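Local coordinates for protein flavin prenyltransferase PAD1, mitochondrial (Aspergillus niger, PDB 6QLG) that probably makes the prenylated FMN cofactor of a ferulic acid decarboxylase by joining a dimethylallyl group to N5 and C6 of the flavin, at residues B[125-130]-B[160-165]; B[154-159]-B[179-184]. All coordinates share one frame; numbering follows the deposited sequence.

Contact 1 of 2, residues B[125-130]-B[160-165]. With FMN (flavin mononucleotide), chain M; DMA (dimethylallyl diphosphate), chain J.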
ATOM      1  N   CYS B 125      16.616 -24.541   0.791  1.00 20.57           N
ATOM      2  CA  CYS B 125      15.447 -24.033   1.497  1.00 18.27           C
ATOM      3  C   CYS B 125      14.207 -24.260   0.644  1.00 21.22           C
ATOM      4  O   CYS B 125      14.103 -23.724  -0.465  1.00 19.16           O
ATOM      5  CB  CYS B 125      15.606 -22.550   1.830  1.00 21.12           C
ATOM      6  SG  CYS B 125      14.234 -21.882   2.800  1.00 21.57           S
ATOM      7  N   SER B 126      13.271 -25.047   1.166  1.00 17.30           N
ATOM      8  CA  SER B 126      12.019 -25.290   0.472  1.00 19.83           C
ATOM      9  C   SER B 126      11.113 -24.064   0.553  1.00 20.98           C
ATOM     10  O   SER B 126      11.316 -23.155   1.364  1.00 15.73           O
ATOM     11  CB  SER B 126      11.302 -26.500   1.068  1.00 21.95           C
ATOM     12  OG  SER B 126      10.858 -26.217   2.386  1.00 18.56           O
ATOM     13  N   MET B 127      10.092 -24.052  -0.311  1.00 18.14           N
ATOM     14  CA  MET B 127       9.092 -22.994  -0.250  1.00 20.19           C
ATOM     15  C   MET B 127       8.291 -23.064   1.042  1.00 20.32           C
ATOM     16  O   MET B 127       7.890 -22.026   1.581  1.00 18.98           O
ATOM     17  CB  MET B 127       8.161 -23.079  -1.462  1.00 18.84           C
ATOM     18  CG  MET B 127       8.856 -22.863  -2.799  1.00 18.61           C
ATOM     19  SD  MET B 127       9.646 -21.245  -2.946  1.00 19.30           S
ATOM     20  CE  MET B 127      11.359 -21.623  -2.537  1.00 15.43           C
ATOM     21  N   LYS B 128       8.058 -24.275   1.553  1.00 21.40           N
ATOM     22  CA  LYS B 128       7.347 -24.432   2.818  1.00 19.85           C
ATOM     23  C   LYS B 128       8.096 -23.748   3.958  1.00 22.82           C
ATOM     24  O   LYS B 128       7.504 -23.009   4.751  1.00 18.90           O
ATOM     25  CB  LYS B 128       7.139 -25.921   3.112  1.00 20.35           C
ATOM     26  CG  LYS B 128       6.468 -26.225   4.449  1.00 22.48           C
ATOM     27  CD  LYS B 128       7.501 -26.514   5.534  1.00 20.79           C
ATOM     28  CE  LYS B 128       7.024 -27.566   6.511  1.00 23.52           C
ATOM     29  NZ  LYS B 128       8.057 -27.791   7.566  1.00 27.04           N
ATOM     30  N   THR B 129       9.405 -23.993   4.060  1.00 18.72           N
ATOM     31  CA  THR B 129      10.181 -23.391   5.141  1.00 17.47           C
ATOM     32  C   THR B 129      10.358 -21.891   4.925  1.00 19.38           C
ATOM     33  O   THR B 129      10.317 -21.111   5.885  1.00 18.36           O
ATOM     34  CB  THR B 129      11.531 -24.101   5.271  1.00 20.41           C
ATOM     35  OG1 THR B 129      11.330 -25.381   5.881  1.00 19.91           O
ATOM     36  CG2 THR B 129      12.497 -23.296   6.128  1.00 18.89           C
ATOM     37  N   LEU B 130      10.540 -21.465   3.671  1.00 20.29           N
ATOM     38  CA  LEU B 130      10.514 -20.036   3.365  1.00 17.25           C
ATOM     39  C   LEU B 130       9.214 -19.398   3.843  1.00 19.69           C
ATOM     40  O   LEU B 130       9.217 -18.288   4.388  1.00 17.26           O
ATOM     41  CB  LEU B 130      10.695 -19.817   1.861  1.00 14.06           C
ATOM     42  CG  LEU B 130      10.203 -18.475   1.304  1.00 18.14           C
ATOM     43  CD1 LEU B 130      11.087 -17.320   1.776  1.00 20.09           C
ATOM     44  CD2 LEU B 130      10.128 -18.502  -0.215  1.00 15.10           C
ATOM     45  N   ALA B 160      16.738 -20.604  -1.284  1.00 18.43           N
ATOM     46  CA  ALA B 160      15.378 -20.981  -1.656  1.00 20.36           C
ATOM     47  C   ALA B 160      15.364 -21.546  -3.071  1.00 21.55           C
ATOM     48  O   ALA B 160      15.681 -20.836  -4.030  1.00 24.66           O
ATOM     49  CB  ALA B 160      14.446 -19.776  -1.549  1.00 18.95           C
ATOM     50  N   ARG B 161      14.982 -22.811  -3.205  1.00 19.40           N
ATOM     51  CA  ARG B 161      15.039 -23.514  -4.481  1.00 21.43           C
ATOM     52  C   ARG B 161      13.624 -23.874  -4.918  1.00 21.39           C
ATOM     53  O   ARG B 161      12.940 -24.658  -4.251  1.00 20.09           O
ATOM     54  CB  ARG B 161      15.916 -24.760  -4.375  1.00 23.01           C
ATOM     55  CG  ARG B 161      16.301 -25.338  -5.718  1.00 24.97           C
ATOM     56  CD  ARG B 161      15.340 -26.433  -6.139  1.00 24.82           C
ATOM     57  NE  ARG B 161      15.468 -26.762  -7.555  1.00 23.65           N
ATOM     58  CZ  ARG B 161      14.447 -27.105  -8.334  1.00 23.62           C
ATOM     59  NH1 ARG B 161      14.646 -27.381  -9.615  1.00 26.71           N
ATOM     60  NH2 ARG B 161      13.220 -27.164  -7.832  1.00 27.15           N
ATOM     61  N   GLU B 162      13.206 -23.317  -6.053  1.00 20.24           N
ATOM     62  CA  GLU B 162      11.905 -23.565  -6.656  1.00 18.99           C
ATOM     63  C   GLU B 162      11.886 -22.906  -8.022  1.00 20.40           C
ATOM     64  O   GLU B 162      12.457 -21.825  -8.199  1.00 20.72           O
ATOM     65  CB  GLU B 162      10.757 -23.012  -5.799  1.00 19.75           C
ATOM     66  CG  GLU B 162       9.346 -23.287  -6.353  1.00 22.38           C
ATOM     67  CD  GLU B 162       9.065 -24.767  -6.578  1.00 30.32           C
ATOM     68  OE1 GLU B 162       9.433 -25.289  -7.654  1.00 34.62           O
ATOM     69  OE2 GLU B 162       8.466 -25.403  -5.684  1.00 32.21           O
ATOM     70  N   THR B 163      11.233 -23.567  -8.982  1.00 19.91           N
ATOM     71  CA  THR B 163      11.050 -22.988 -10.300  1.00 19.47           C
ATOM     72  C   THR B 163       9.921 -23.703 -11.017  1.00 20.20           C
ATOM     73  O   THR B 163       9.796 -24.930 -10.885  1.00 24.45           O
ATOM     74  CB  THR B 163      12.336 -23.043 -11.137  1.00 21.91           C
ATOM     75  OG1 THR B 163      12.226 -22.115 -12.222  1.00 19.87           O
ATOM     76  CG2 THR B 163      12.586 -24.424 -11.715  1.00 19.33           C
ATOM     77  N   PRO B 164       9.049 -22.980 -11.728  1.00 20.75           N
ATOM     78  CA  PRO B 164       9.024 -21.514 -11.712  1.00 20.10           C
ATOM     79  C   PRO B 164       8.436 -20.984 -10.405  1.00 23.37           C
ATOM     80  O   PRO B 164       8.027 -21.781  -9.559  1.00 22.05           O
ATOM     81  CB  PRO B 164       8.135 -21.170 -12.908  1.00 22.76           C
ATOM     82  CG  PRO B 164       7.225 -22.346 -13.032  1.00 26.06           C
ATOM     83  CD  PRO B 164       8.049 -23.541 -12.651  1.00 19.43           C
ATOM     84  N   LEU B 165       8.406 -19.667 -10.243  1.00 20.83           N
ATOM     85  CA  LEU B 165       7.943 -19.046  -9.011  1.00 20.55           C
ATOM     86  C   LEU B 165       6.557 -18.452  -9.214  1.00 21.05           C
ATOM     87  O   LEU B 165       6.275 -17.842 -10.249  1.00 21.59           O
ATOM     88  CB  LEU B 165       8.911 -17.955  -8.547  1.00 18.28           C
ATOM     89  CG  LEU B 165      10.338 -18.387  -8.203  1.00 23.23           C
ATOM     90  CD1 LEU B 165      11.168 -17.176  -7.805  1.00 18.22           C
ATOM     91  CD2 LEU B 165      10.339 -19.432  -7.095  1.00 15.50           C
TER
HETATM   92  N1  FMN M 402       9.749 -28.136  -2.333  1.00 29.85           N
HETATM   93  C2  FMN M 402      10.244 -26.933  -2.791  1.00 25.85           C
HETATM   94  O2  FMN M 402       9.755 -25.883  -2.391  1.00 27.00           O
HETATM   95  N3  FMN M 402      11.283 -26.917  -3.694  1.00 30.49           N
HETATM   96  C4  FMN M 402      11.825 -28.110  -4.137  1.00 29.93           C
HETATM   97  O4  FMN M 402      12.755 -28.120  -4.946  1.00 29.74           O
HETATM   98  C4A FMN M 402      11.332 -29.325  -3.680  1.00 32.24           C
HETATM   99  N5  FMN M 402      11.891 -30.504  -4.138  1.00 30.53           N
HETATM  100  C5A FMN M 402      11.414 -31.722  -3.691  1.00 36.21           C
HETATM  101  C6  FMN M 402      11.977 -32.919  -4.149  1.00 38.98           C
HETATM  102  C7  FMN M 402      11.505 -34.153  -3.708  1.00 40.68           C
HETATM  103  C7M FMN M 402      12.123 -35.430  -4.212  1.00 46.14           C
HETATM  104  C8  FMN M 402      10.454 -34.177  -2.790  1.00 39.26           C
HETATM  105  C8M FMN M 402       9.917 -35.492  -2.294  1.00 31.18           C
HETATM  106  C9  FMN M 402       9.893 -32.977  -2.339  1.00 36.12           C
HETATM  107  C9A FMN M 402      10.364 -31.744  -2.779  1.00 32.65           C
HETATM  108  N10 FMN M 402       9.812 -30.551  -2.314  1.00 35.63           N
HETATM  109  C10 FMN M 402      10.286 -29.334  -2.772  1.00 31.57           C
HETATM  110  C1' FMN M 402       8.661 -30.565  -1.346  1.00 29.15           C
HETATM  111  C2' FMN M 402       9.026 -30.416   0.132  1.00 31.80           C
HETATM  112  O2' FMN M 402       9.825 -31.501   0.555  1.00 28.55           O
HETATM  113  C3' FMN M 402       7.736 -30.353   0.951  1.00 30.78           C
HETATM  114  O3' FMN M 402       7.056 -29.155   0.648  1.00 25.90           O
HETATM  115  C4' FMN M 402       7.977 -30.424   2.454  1.00 25.80           C
HETATM  116  O4' FMN M 402       6.779 -30.131   3.140  1.00 29.56           O
HETATM  117  C5' FMN M 402       9.038 -29.433   2.902  1.00 28.66           C
HETATM  118  O5' FMN M 402       9.299 -29.682   4.263  1.00 23.31           O
HETATM  119  P   FMN M 402      10.575 -29.033   4.995  1.00 26.52           P
HETATM  120  O1P FMN M 402      10.304 -28.955   6.477  1.00 23.09           O
HETATM  121  O2P FMN M 402      11.771 -29.917   4.739  1.00 25.96           O
HETATM  122  O3P FMN M 402      10.841 -27.635   4.483  1.00 26.32           O
HETATM  123  C1  DMA J 304       9.608 -31.299  -7.007  1.00 54.02           C
HETATM  124  O1  DMA J 304       8.632 -30.658  -7.771  1.00 59.94           O
HETATM  125  C2  DMA J 304       8.929 -32.330  -6.122  1.00 40.13           C
HETATM  126  C3  DMA J 304       9.167 -33.598  -6.337  1.00 46.15           C
HETATM  127  C4  DMA J 304       8.476 -34.620  -5.447  1.00 42.43           C
HETATM  128  C5  DMA J 304      10.119 -34.029  -7.452  1.00 43.86           C
HETATM  129  PA  DMA J 304       9.140 -29.347  -8.611  1.00 57.34           P
HETATM  130  O1A DMA J 304       8.030 -28.850  -9.512  1.00 34.74           O
HETATM  131  O2A DMA J 304       9.470 -28.304  -7.566  1.00 47.84           O
HETATM  132  O3A DMA J 304      10.471 -29.815  -9.484  1.00 49.96           O
HETATM  133  PB  DMA J 304      10.990 -29.092 -10.877  1.00 67.32           P
HETATM  134  O1B DMA J 304      10.933 -27.590 -10.700  1.00 50.49           O
HETATM  135  O2B DMA J 304      10.141 -29.464 -12.073  1.00 50.17           O
HETATM  136  O3B DMA J 304      12.407 -29.533 -11.167  1.00 60.14           O
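With chi1 at -63° and further bends at chi2 and chi3, the Met127 thioether curls off the start of its helix onto the loop 160-165, where Glu162 waits with an extended first torsion (chi1 -178°) and a bend at chi2. The two side chains cross at a slant: Met127 SD lies 3.5 Å from Glu162 CB, and the terminal methyl CE meets Ala160 CB at 3.7 Å. One backbone bond ties the two strand ends together, from Arg161 N to Cys125 O at 3.0 Å; it closes the parallel pairing of Cys125 with Ala160.

The flavin edge is read by backbone from both sides of the contact. Met127 N donates almost straight (171°) to FMN O2 at 2.8 Å, while FMN N3 gives its hydrogen to Arg161 O at 2.9 Å, so the ring accepts from segment 125-130 through O2 and donates to 160-165 through N3. Arg161 NH2 adds a bond to FMN O4 and NH1 a weak one to diphosphate O3B; the guanidinium is anchored by the carbonyls of Pro188 and Val187 of a second subunit. At the phosphate, Ser126 OG and Thr129 OG1 both donate to FMN O3P and Lys128 NZ to O1P; Ser126 also N-caps the helix by accepting from Thr129 N at 3.1 Å. Glu162 OE1 accepts from Thr163 N through its anti lone pair and lies 3.0 Å from O2A of the dimethylallyl diphosphate; salt bridges from Glu162 to Lys151 and Arg144 of a third subunit would offset the negative charge gathered there.

The contact thus lies at the C-terminal ends of adjacent parallel strands 119-125 and 155-160, with helix 127-135 leading away and helix 167-178 packing on Met127 and Ala160 through His169 and Met173.

Contact 2 of 2, residues B[154-159]-B[179-184]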
ATOM      1  N   ARG B 154      20.803 -11.089  13.138  1.00 25.79           N
ATOM      2  CA  ARG B 154      21.911 -11.907  12.666  1.00 26.16           C
ATOM      3  C   ARG B 154      21.678 -12.316  11.216  1.00 29.33           C
ATOM      4  O   ARG B 154      20.539 -12.381  10.744  1.00 27.61           O
ATOM      5  CB  ARG B 154      22.087 -13.148  13.546  1.00 26.45           C
ATOM      6  CG  ARG B 154      22.456 -12.824  14.988  1.00 32.63           C
ATOM      7  CD  ARG B 154      22.391 -14.051  15.882  1.00 36.89           C
ATOM      8  NE  ARG B 154      22.395 -13.689  17.297  1.00 37.28           N
ATOM      9  CZ  ARG B 154      22.082 -14.521  18.285  1.00 47.28           C
ATOM     10  NH1 ARG B 154      21.736 -15.775  18.019  1.00 46.87           N
ATOM     11  NH2 ARG B 154      22.113 -14.101  19.543  1.00 51.90           N
ATOM     12  N   ARG B 155      22.774 -12.588  10.511  1.00 22.68           N
ATOM     13  CA  ARG B 155      22.704 -12.901   9.089  1.00 28.43           C
ATOM     14  C   ARG B 155      21.980 -14.225   8.867  1.00 26.03           C
ATOM     15  O   ARG B 155      22.331 -15.248   9.462  1.00 26.62           O
ATOM     16  CB  ARG B 155      24.115 -12.944   8.496  1.00 31.59           C
ATOM     17  CG  ARG B 155      24.213 -13.434   7.052  1.00 31.57           C
ATOM     18  CD  ARG B 155      23.482 -12.537   6.052  1.00 30.46           C
ATOM     19  NE  ARG B 155      23.714 -11.109   6.261  1.00 41.15           N
ATOM     20  CZ  ARG B 155      24.595 -10.381   5.580  1.00 46.36           C
ATOM     21  NH1 ARG B 155      25.347 -10.943   4.643  1.00 47.81           N
ATOM     22  NH2 ARG B 155      24.728  -9.087   5.839  1.00 40.84           N
ATOM     23  N   LEU B 156      20.955 -14.199   8.016  1.00 23.93           N
ATOM     24  CA  LEU B 156      20.162 -15.379   7.692  1.00 21.88           C
ATOM     25  C   LEU B 156      20.095 -15.512   6.179  1.00 25.08           C
ATOM     26  O   LEU B 156      19.573 -14.621   5.499  1.00 23.39           O
ATOM     27  CB  LEU B 156      18.751 -15.284   8.286  1.00 18.85           C
ATOM     28  CG  LEU B 156      17.756 -16.363   7.845  1.00 18.76           C
ATOM     29  CD1 LEU B 156      18.187 -17.740   8.343  1.00 18.99           C
ATOM     30  CD2 LEU B 156      16.348 -16.038   8.322  1.00 14.27           C
ATOM     31  N   VAL B 157      20.614 -16.620   5.656  1.00 20.19           N
ATOM     32  CA  VAL B 157      20.660 -16.875   4.220  1.00 21.05           C
ATOM     33  C   VAL B 157      19.739 -18.046   3.909  1.00 22.70           C
ATOM     34  O   VAL B 157      19.876 -19.126   4.496  1.00 22.16           O
ATOM     35  CB  VAL B 157      22.094 -17.160   3.740  1.00 22.47           C
ATOM     36  CG1 VAL B 157      22.098 -17.512   2.259  1.00 20.98           C
ATOM     37  CG2 VAL B 157      22.993 -15.961   4.009  1.00 19.61           C
ATOM     38  N   LEU B 158      18.805 -17.831   2.987  1.00 23.52           N
ATOM     39  CA  LEU B 158      17.862 -18.858   2.559  1.00 20.20           C
ATOM     40  C   LEU B 158      18.189 -19.236   1.121  1.00 21.48           C
ATOM     41  O   LEU B 158      17.955 -18.448   0.197  1.00 19.78           O
ATOM     42  CB  LEU B 158      16.419 -18.365   2.676  1.00 18.56           C
ATOM     43  CG  LEU B 158      15.977 -17.749   4.002  1.00 19.03           C
ATOM     44  CD1 LEU B 158      14.513 -17.345   3.930  1.00 16.53           C
ATOM     45  CD2 LEU B 158      16.207 -18.717   5.146  1.00 16.97           C
ATOM     46  N   VAL B 159      18.726 -20.440   0.929  1.00 15.45           N
ATOM     47  CA  VAL B 159      18.977 -20.956  -0.412  1.00 15.53           C
ATOM     48  C   VAL B 159      17.665 -21.506  -0.959  1.00 20.97           C
ATOM     49  O   VAL B 159      17.485 -22.724  -1.081  1.00 18.63           O
ATOM     50  CB  VAL B 159      20.094 -22.018  -0.404  1.00 24.60           C
ATOM     51  CG1 VAL B 159      20.485 -22.403  -1.828  1.00 17.84           C
ATOM     52  CG2 VAL B 159      21.310 -21.489   0.347  1.00 14.78           C
ATOM     53  N   ALA B 179      12.527  -8.049   5.937  1.00 21.46           N
ATOM     54  CA  ALA B 179      12.692  -8.366   7.350  1.00 23.33           C
ATOM     55  C   ALA B 179      14.131  -8.705   7.720  1.00 24.95           C
ATOM     56  O   ALA B 179      14.423  -8.860   8.911  1.00 26.04           O
ATOM     57  CB  ALA B 179      11.774  -9.525   7.744  1.00 22.29           C
ATOM     58  N   GLY B 180      15.028  -8.836   6.745  1.00 23.30           N
ATOM     59  CA  GLY B 180      16.445  -9.020   7.010  1.00 22.68           C
ATOM     60  C   GLY B 180      17.075 -10.257   6.400  1.00 29.26           C
ATOM     61  O   GLY B 180      18.307 -10.392   6.460  1.00 31.48           O
ATOM     62  N   ALA B 181      16.308 -11.174   5.816  1.00 24.81           N
ATOM     63  CA  ALA B 181      16.900 -12.385   5.266  1.00 24.22           C
ATOM     64  C   ALA B 181      17.488 -12.124   3.883  1.00 23.93           C
ATOM     65  O   ALA B 181      17.177 -11.130   3.221  1.00 22.48           O
ATOM     66  CB  ALA B 181      15.864 -13.508   5.189  1.00 17.51           C
ATOM     67  N   VAL B 182      18.353 -13.038   3.448  1.00 20.15           N
ATOM     68  CA  VAL B 182      18.980 -12.981   2.133  1.00 21.40           C
ATOM     69  C   VAL B 182      18.511 -14.188   1.333  1.00 18.48           C
ATOM     70  O   VAL B 182      18.717 -15.335   1.748  1.00 21.41           O
ATOM     71  CB  VAL B 182      20.513 -12.953   2.232  1.00 25.03           C
ATOM     72  CG1 VAL B 182      21.134 -12.967   0.839  1.00 19.44           C
ATOM     73  CG2 VAL B 182      20.975 -11.736   3.024  1.00 22.76           C
ATOM     74  N   ILE B 183      17.884 -13.933   0.188  1.00 17.17           N
ATOM     75  CA  ILE B 183      17.434 -14.991  -0.710  1.00 18.45           C
ATOM     76  C   ILE B 183      18.571 -15.323  -1.670  1.00 21.14           C
ATOM     77  O   ILE B 183      19.048 -14.452  -2.405  1.00 19.52           O
ATOM     78  CB  ILE B 183      16.170 -14.570  -1.477  1.00 18.79           C
ATOM     79  CG1 ILE B 183      15.051 -14.187  -0.503  1.00 17.54           C
ATOM     80  CG2 ILE B 183      15.714 -15.685  -2.415  1.00 15.62           C
ATOM     81  CD1 ILE B 183      14.625 -15.316   0.418  1.00 17.33           C
ATOM     82  N   PHE B 184      19.005 -16.586  -1.668  1.00 18.26           N
ATOM     83  CA  PHE B 184      20.105 -17.060  -2.509  1.00 18.86           C
ATOM     84  C   PHE B 184      19.605 -18.228  -3.350  1.00 19.46           C
ATOM     85  O   PHE B 184      19.781 -19.396  -2.970  1.00 19.30           O
ATOM     86  CB  PHE B 184      21.311 -17.471  -1.659  1.00 18.34           C
ATOM     87  CG  PHE B 184      22.585 -17.688  -2.451  1.00 22.66           C
ATOM     88  CD1 PHE B 184      22.736 -18.795  -3.277  1.00 21.35           C
ATOM     89  CD2 PHE B 184      23.636 -16.790  -2.355  1.00 25.69           C
ATOM     90  CE1 PHE B 184      23.904 -18.992  -4.001  1.00 24.26           C
ATOM     91  CE2 PHE B 184      24.809 -16.984  -3.074  1.00 23.54           C
ATOM     92  CZ  PHE B 184      24.939 -18.086  -3.898  1.00 24.04           C
TER
HETATM   93  O   HOH W   1      20.300 -11.549   7.235  1.00 27.77           O
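A beta-alpha-beta unit, strand 155-160, helix 167-178 and strand 182-183, closes here as its two strands pair in parallel at the edge, within this chain, of the six-stranded parallel sheet (order 3-2-1-4-5-6) of a Rossmann-like flavoprotein fold; Ile183 makes backbone bonds onward to a second subunit. Three backbone bonds define the register: Val182 N to Leu156 O at 2.9 Å, Leu158 N to Val182 O at 2.8 Å, and Phe184 N to Leu158 O at 2.8 Å. Val182 therefore uses both its N-H and its carbonyl on the neighbouring strand, as does Leu158.

On one face, Val157 CG1 lies 4.0 Å from Phe184 CB, the two side chains running alongside each other in the same direction. Val157 has this methyl anti to the backbone N (chi1 176°), which directs it to the base of Phe184. The CG2 methyl of Val182 meets CD of Arg155, whose aliphatic part passes it at a slant. On the face carrying Leu158 and Ile183, the two CD1 methyls touch at 4.1 Å, and Ala181 CB fits against Leu156 CD2 at the same separation. Gly180, with its positive phi, ends the preceding helix in a Schellman motif. A water accepts from Leu156 N; its link to Gly180 O is doubtful.

Strand 119-125 flanks 155-160 on its other edge. Helix 167-178 packs on Ala181 and Ile183, helix 141-151 on Leu156, while Leu211 and Phe212 cover Arg155, Val157 and Phe184.

In the fold
Contact 1 lies where strand 155-160 of contact 2 and its neighbour 119-125 end, the centres of the contacts about 13 Å apart, and their segments alternate along the chain. Strand 155-160 carries both: it pairs with 182-183 in contact 2 and runs directly into the flavin-binding loop of contact 1. Cys125 N lies 2.7 Å from Val159 O, a probable hydrogen bond, and Leu130 CD1 reaches Leu158 CD1 at 4.0 Å in the shared apolar layer. Contact 1 touches both ligands, whereas in contact 2 the side chain of Val159 stays about 10 Å from FMN and that of Phe184 about 6 Å from a dimethylallyl diphosphate. Phe184 packs on Thr163 of the second subunit, bringing equivalents of the two contacts together.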